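Local coordinates for protein sialidase B (Streptococcus pneumoniae serotype 4, PDB 4XJW) that cleaves terminal sialic acid residues from oligosaccharides, glycoproteins and glycolipids, acting as an exo-sialidase with intramolecular trans-sialidase character, at residues A[3-8]-A[168-173]; A[21-26]-A[146-151]. The protein carries 1 engineered substitution. One frame throughout, in Å; residues are numbered along the deposited sequence.

Overall arrangement
Near its N terminus the chain runs into strand 5-13, turns through the short helix 20-23 and, some 120 residues later, meets that turn again at strand 147-150; this is contact 2, between 21-26 and 146-151. Contact 1 closes the wider loop, pairing 3-8 with 168-173, so contact 2 lies wholly within its span. Contact 1 joins two strands of one sheet; contact 2 rests a helical turn on a strand of the second sheet. Their centres are 11 Å apart and they touch: Phe5 packs on Leu23, Ile4 on Lys26, and Ile170 on Leu150. Both belong to the N-terminal lectin-like domain, away from the catalytic centre.

Contact 1 (A[3-8]-A[168-173]); sequences PIFQGG and DEISLF
Gly7 and Ile170 form a hydrogen-bonded antiparallel pair, tied by two backbone bonds, Gly7 N to Ile170 O at 3.1 Å and Ile170 N to Gly7 O at 2.9 Å. Leu172 N also donates to Phe5 O, and Ile4 N donates to Leu172 O at 2.8 Å. The two strands run at 172° to each other, and between the bonded pairs the CA of Gln6 leans on Ile170 O in a CA-H...O contact.

One side-chain hydrogen bond bridges the strands on the face carrying Gln6 and Ser171. The extended chain of Gln6, CG anti to the backbone N (chi1 -177°), reaches across to the neighbouring strand, where NE2 donates to Ser171 OG at 3.1 Å, the hydroxyl standing somewhat out of the amide plane.

Apolar contacts fill the rest. Pro3 sits on the Phe173 ring: its CB lies over one face, 4.1 Å from the ring centroid, as a CH-pi contact, while CD approaches the rim at CE2. Ile4 and Leu172 run side by side, their CD1 methyls 3.6 Å apart. On the face of Phe5 and Ile170, the branch CG2 of Ile170 meets ring atom CE2 of Phe5 at 3.8 Å in an oblique approach, and Gly7 N lies above the same ring near its rim. Leu22 and Leu23 of helix 20-23 pack against Phe5 from outside the pair.

On its far side strand 166-173 pairs with strand 32-39, where Asp168 and Glu169 both face Lys37 in a classic beta bulge. Strand 5-13 is thus joined to strand 166-173, some 160 residues later in the chain, as in the antiparallel beta sandwich of concanavalin-like lectin domains.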
loop_
_atom_site.group_PDB
_atom_site.type_symbol
_atom_site.label_atom_id
_atom_site.label_comp_id
_atom_site.label_asym_id
_atom_site.label_seq_id
_atom_site.Cartn_x
_atom_site.Cartn_y
_atom_site.Cartn_z
ATOM N N PRO A 3 10.400 34.595 10.033
ATOM C CA PRO A 3 9.401 34.856 8.994
ATOM C C PRO A 3 9.179 36.353 8.782
ATOM O O PRO A 3 9.198 37.119 9.744
ATOM C CB PRO A 3 8.135 34.198 9.551
ATOM C CG PRO A 3 8.352 34.119 11.025
ATOM C CD PRO A 3 9.825 33.915 11.208
ATOM N N ILE A 4 8.983 36.762 7.531
ATOM C CA ILE A 4 8.709 38.159 7.216
ATOM C C ILE A 4 7.257 38.482 7.522
ATOM O O ILE A 4 6.861 39.649 7.580
ATOM C CB ILE A 4 8.963 38.464 5.726
ATOM C CG1 ILE A 4 7.986 37.673 4.847
ATOM C CG2 ILE A 4 10.401 38.150 5.365
ATOM C CD1 ILE A 4 7.949 38.113 3.396
ATOM N N PHE A 5 6.466 37.430 7.701
ATOM C CA PHE A 5 5.061 37.560 8.049
ATOM C C PHE A 5 4.646 36.326 8.832
ATOM O O PHE A 5 5.119 35.218 8.560
ATOM C CB PHE A 5 4.185 37.698 6.804
ATOM C CG PHE A 5 2.727 37.476 7.078
ATOM C CD1 PHE A 5 1.988 38.427 7.770
ATOM C CD2 PHE A 5 2.101 36.306 6.675
ATOM C CE1 PHE A 5 0.645 38.222 8.041
ATOM C CE2 PHE A 5 0.764 36.094 6.938
ATOM C CZ PHE A 5 0.032 37.054 7.625
ATOM N N GLN A 6 3.768 36.527 9.807
ATOM C CA GLN A 6 3.270 35.436 10.615
ATOM C C GLN A 6 1.959 35.827 11.273
ATOM O O GLN A 6 1.906 36.779 12.052
ATOM C CB GLN A 6 4.302 35.056 11.672
ATOM C CG GLN A 6 3.900 33.867 12.516
ATOM C CD GLN A 6 5.034 33.374 13.381
ATOM O OE1 GLN A 6 5.528 34.093 14.248
ATOM N NE2 GLN A 6 5.469 32.142 13.139
ATOM N N GLY A 7 0.897 35.095 10.949
ATOM C CA GLY A 7 -0.420 35.390 11.485
ATOM C C GLY A 7 -1.220 34.118 11.655
ATOM O O GLY A 7 -0.851 33.079 11.108
ATOM N N GLY A 8 -2.318 34.186 12.397
ATOM C CA GLY A 8 -3.093 32.986 12.637
ATOM C C GLY A 8 -4.530 33.168 13.074
ATOM O O GLY A 8 -5.034 34.286 13.141
ATOM N N ASP A 168 -4.736 28.109 10.998
ATOM C CA ASP A 168 -4.383 28.388 12.383
ATOM C C ASP A 168 -3.066 29.155 12.501
ATOM O O ASP A 168 -2.907 29.990 13.390
ATOM C CB ASP A 168 -4.368 27.107 13.217
ATOM C CG ASP A 168 -5.737 26.765 13.781
ATOM O OD1 ASP A 168 -6.565 27.690 13.926
ATOM O OD2 ASP A 168 -5.979 25.574 14.078
ATOM N N GLU A 169 -2.132 28.874 11.595
ATOM C CA GLU A 169 -0.846 29.569 11.539
ATOM C C GLU A 169 -0.375 29.654 10.089
ATOM O O GLU A 169 -0.487 28.684 9.337
ATOM C CB GLU A 169 0.214 28.828 12.354
ATOM C CG GLU A 169 -0.200 28.451 13.773
ATOM C CD GLU A 169 0.908 27.761 14.538
ATOM O OE1 GLU A 169 2.063 27.792 14.063
ATOM O OE2 GLU A 169 0.622 27.191 15.613
ATOM N N ILE A 170 0.158 30.806 9.696
ATOM C CA ILE A 170 0.820 30.917 8.401
ATOM C C ILE A 170 2.059 31.807 8.493
ATOM O O ILE A 170 2.008 32.905 9.053
ATOM C CB ILE A 170 -0.133 31.407 7.291
ATOM C CG1 ILE A 170 0.620 31.505 5.961
ATOM C CG2 ILE A 170 -0.783 32.741 7.657
ATOM C CD1 ILE A 170 -0.251 31.875 4.800
ATOM N N SER A 171 3.177 31.309 7.966
ATOM C CA SER A 171 4.445 32.033 8.000
ATOM C C SER A 171 5.058 32.076 6.603
ATOM O O SER A 171 4.935 31.120 5.841
ATOM C CB SER A 171 5.418 31.360 8.971
ATOM O OG SER A 171 4.843 31.196 10.250
ATOM N N LEU A 172 5.723 33.181 6.275
ATOM C CA LEU A 172 6.395 33.337 4.985
ATOM C C LEU A 172 7.856 33.685 5.261
ATOM O O LEU A 172 8.147 34.520 6.119
ATOM C CB LEU A 172 5.728 34.458 4.181
ATOM C CG LEU A 172 5.907 34.745 2.682
ATOM C CD1 LEU A 172 7.364 34.761 2.220
ATOM C CD2 LEU A 172 5.071 33.798 1.831
ATOM N N PHE A 173 8.769 33.049 4.535
ATOM C CA PHE A 173 10.198 33.316 4.665
ATOM C C PHE A 173 10.798 33.695 3.316
ATOM O O PHE A 173 10.455 33.097 2.295
ATOM C CB PHE A 173 10.931 32.087 5.202
ATOM C CG PHE A 173 10.330 31.514 6.449
ATOM C CD1 PHE A 173 9.240 30.656 6.382
ATOM C CD2 PHE A 173 10.846 31.841 7.695
ATOM C CE1 PHE A 173 8.686 30.125 7.532
ATOM C CE2 PHE A 173 10.293 31.316 8.849
ATOM C CZ PHE A 173 9.210 30.459 8.768
#

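Contact 2 (A[21-26]-A[146-151])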
loop_
_atom_site.group_PDB
_atom_site.type_symbol
_atom_site.label_atom_id
_atom_site.label_comp_id
_atom_site.label_asym_id
_atom_site.label_seq_id
_atom_site.Cartn_x
_atom_site.Cartn_y
_atom_site.Cartn_z
ATOM N N SER A 21 -1.219 44.340 2.977
ATOM C CA SER A 21 -0.425 45.346 3.676
ATOM C C SER A 21 0.628 44.718 4.586
ATOM O O SER A 21 1.669 45.322 4.859
ATOM C CB SER A 21 -1.328 46.276 4.489
ATOM O OG SER A 21 -2.048 45.560 5.470
ATOM N N LEU A 22 0.353 43.501 5.045
ATOM C CA LEU A 22 1.219 42.815 5.997
ATOM C C LEU A 22 2.335 42.023 5.320
ATOM O O LEU A 22 3.231 41.507 5.988
ATOM C CB LEU A 22 0.382 41.885 6.872
ATOM C CG LEU A 22 -0.635 42.590 7.760
ATOM C CD1 LEU A 22 -1.591 41.585 8.392
ATOM C CD2 LEU A 22 0.089 43.403 8.821
ATOM N N LEU A 23 2.289 41.935 3.994
ATOM C CA LEU A 23 3.108 40.953 3.293
ATOM C C LEU A 23 3.836 41.481 2.049
ATOM O O LEU A 23 5.020 41.213 1.862
ATOM C CB LEU A 23 2.240 39.730 2.948
ATOM C CG LEU A 23 2.883 38.474 2.361
ATOM C CD1 LEU A 23 4.162 38.140 3.100
ATOM C CD2 LEU A 23 1.906 37.309 2.430
ATOM N N LEU A 24 3.146 42.246 1.207
ATOM C CA LEU A 24 3.687 42.572 -0.115
ATOM C C LEU A 24 4.992 43.378 -0.143
ATOM O O LEU A 24 5.856 43.140 -0.992
ATOM C CB LEU A 24 2.622 43.227 -0.998
ATOM C CG LEU A 24 1.473 42.282 -1.326
ATOM C CD1 LEU A 24 0.423 42.991 -2.147
ATOM C CD2 LEU A 24 1.994 41.062 -2.059
ATOM N N ASP A 25 5.144 44.325 0.774
ATOM C CA ASP A 25 6.383 45.096 0.829
ATOM C C ASP A 25 7.552 44.269 1.375
ATOM O O ASP A 25 8.722 44.591 1.144
ATOM C CB ASP A 25 6.192 46.384 1.636
ATOM C CG ASP A 25 5.129 46.254 2.714
ATOM O OD1 ASP A 25 5.008 45.164 3.325
ATOM O OD2 ASP A 25 4.409 47.251 2.957
ATOM N N LYS A 26 7.228 43.191 2.084
ATOM C CA LYS A 26 8.237 42.345 2.710
ATOM C C LYS A 26 8.786 41.298 1.747
ATOM O O LYS A 26 9.880 40.775 1.956
ATOM C CB LYS A 26 7.647 41.630 3.925
ATOM C CG LYS A 26 6.513 42.379 4.615
ATOM C CD LYS A 26 7.033 43.581 5.384
ATOM C CE LYS A 26 6.172 43.875 6.615
ATOM N NZ LYS A 26 4.830 44.435 6.270
ATOM N N ASP A 146 -0.101 42.524 -6.715
ATOM C CA ASP A 146 -0.564 43.606 -5.850
ATOM C C ASP A 146 -1.522 43.142 -4.753
ATOM O O ASP A 146 -2.065 43.960 -4.013
ATOM C CB ASP A 146 -1.207 44.735 -6.678
ATOM C CG ASP A 146 -2.397 44.271 -7.520
ATOM O OD1 ASP A 146 -3.054 43.260 -7.189
ATOM O OD2 ASP A 146 -2.692 44.950 -8.531
ATOM N N LYS A 147 -1.717 41.832 -4.636
ATOM C CA LYS A 147 -2.637 41.292 -3.640
ATOM C C LYS A 147 -2.107 40.004 -3.035
ATOM O O LYS A 147 -1.616 39.137 -3.760
ATOM C CB LYS A 147 -3.987 40.985 -4.270
ATOM C CG LYS A 147 -4.824 42.192 -4.601
ATOM C CD LYS A 147 -5.349 42.856 -3.347
ATOM C CE LYS A 147 -6.432 43.868 -3.696
ATOM N NZ LYS A 147 -6.950 44.546 -2.479
ATOM N N ALA A 148 -2.208 39.892 -1.711
ATOM C CA ALA A 148 -1.945 38.640 -1.003
ATOM C C ALA A 148 -3.234 38.242 -0.297
ATOM O O ALA A 148 -3.843 39.059 0.399
ATOM C CB ALA A 148 -0.810 38.810 -0.009
ATOM N N THR A 149 -3.662 36.996 -0.477
ATOM C CA THR A 149 -4.999 36.600 -0.072
ATOM C C THR A 149 -5.009 35.260 0.653
ATOM O O THR A 149 -4.259 34.348 0.297
ATOM C CB THR A 149 -5.910 36.496 -1.302
ATOM O OG1 THR A 149 -5.749 37.666 -2.110
ATOM C CG2 THR A 149 -7.375 36.366 -0.897
ATOM N N LEU A 150 -5.853 35.150 1.677
ATOM C CA LEU A 150 -6.152 33.851 2.281
ATOM C C LEU A 150 -7.560 33.393 1.912
ATOM O O LEU A 150 -8.503 34.187 1.925
ATOM C CB LEU A 150 -6.021 33.923 3.798
ATOM C CG LEU A 150 -4.669 34.385 4.311
ATOM C CD1 LEU A 150 -4.701 34.495 5.827
ATOM C CD2 LEU A 150 -3.578 33.416 3.852
ATOM N N GLY A 151 -7.709 32.111 1.587
ATOM C CA GLY A 151 -9.016 31.542 1.315
ATOM C C GLY A 151 -9.645 31.898 -0.027
ATOM O O GLY A 151 -10.844 31.683 -0.212
#
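Asp146 meets Leu24 through its backbone: Leu24 CD1 comes to 3.3 Å from the carbonyl carbon Asp146 C, while the CB of Asp146 points away from the helical turn and its OD1 is hydrogen-bonded to Ser55. The same methyl continues onto the peptide link, 3.5 Å from Lys147 N. Lys147 CB likewise points away from the turn, and its NZ makes a salt bridge with Asp18. Asp146 and Lys147 both face Ser53, a classic beta bulge.

Ala148 is where the side chains themselves meet. Its CB points toward the helical turn and is approached by two leucine methyls, Leu23 CD2 at 3.9 Å and Leu24 CD2 at 4.1 Å. With CG of Leu24 anti to the carbonyl carbon (chi1 -65°) and chi2 at 178°, CD1 falls over the backbone and CD2 beside Ala148 CB. No hydrogen bond crosses between the segments.

Strand 147-150 runs between strands 17-18 and 46-53, and helix 20-23 follows directly on the first of these. Leu23 also touches Phe50 of strand 46-53, and Phe5 and Leu172 of the other sheet, placing the turn at the edge of the core between the two sheets.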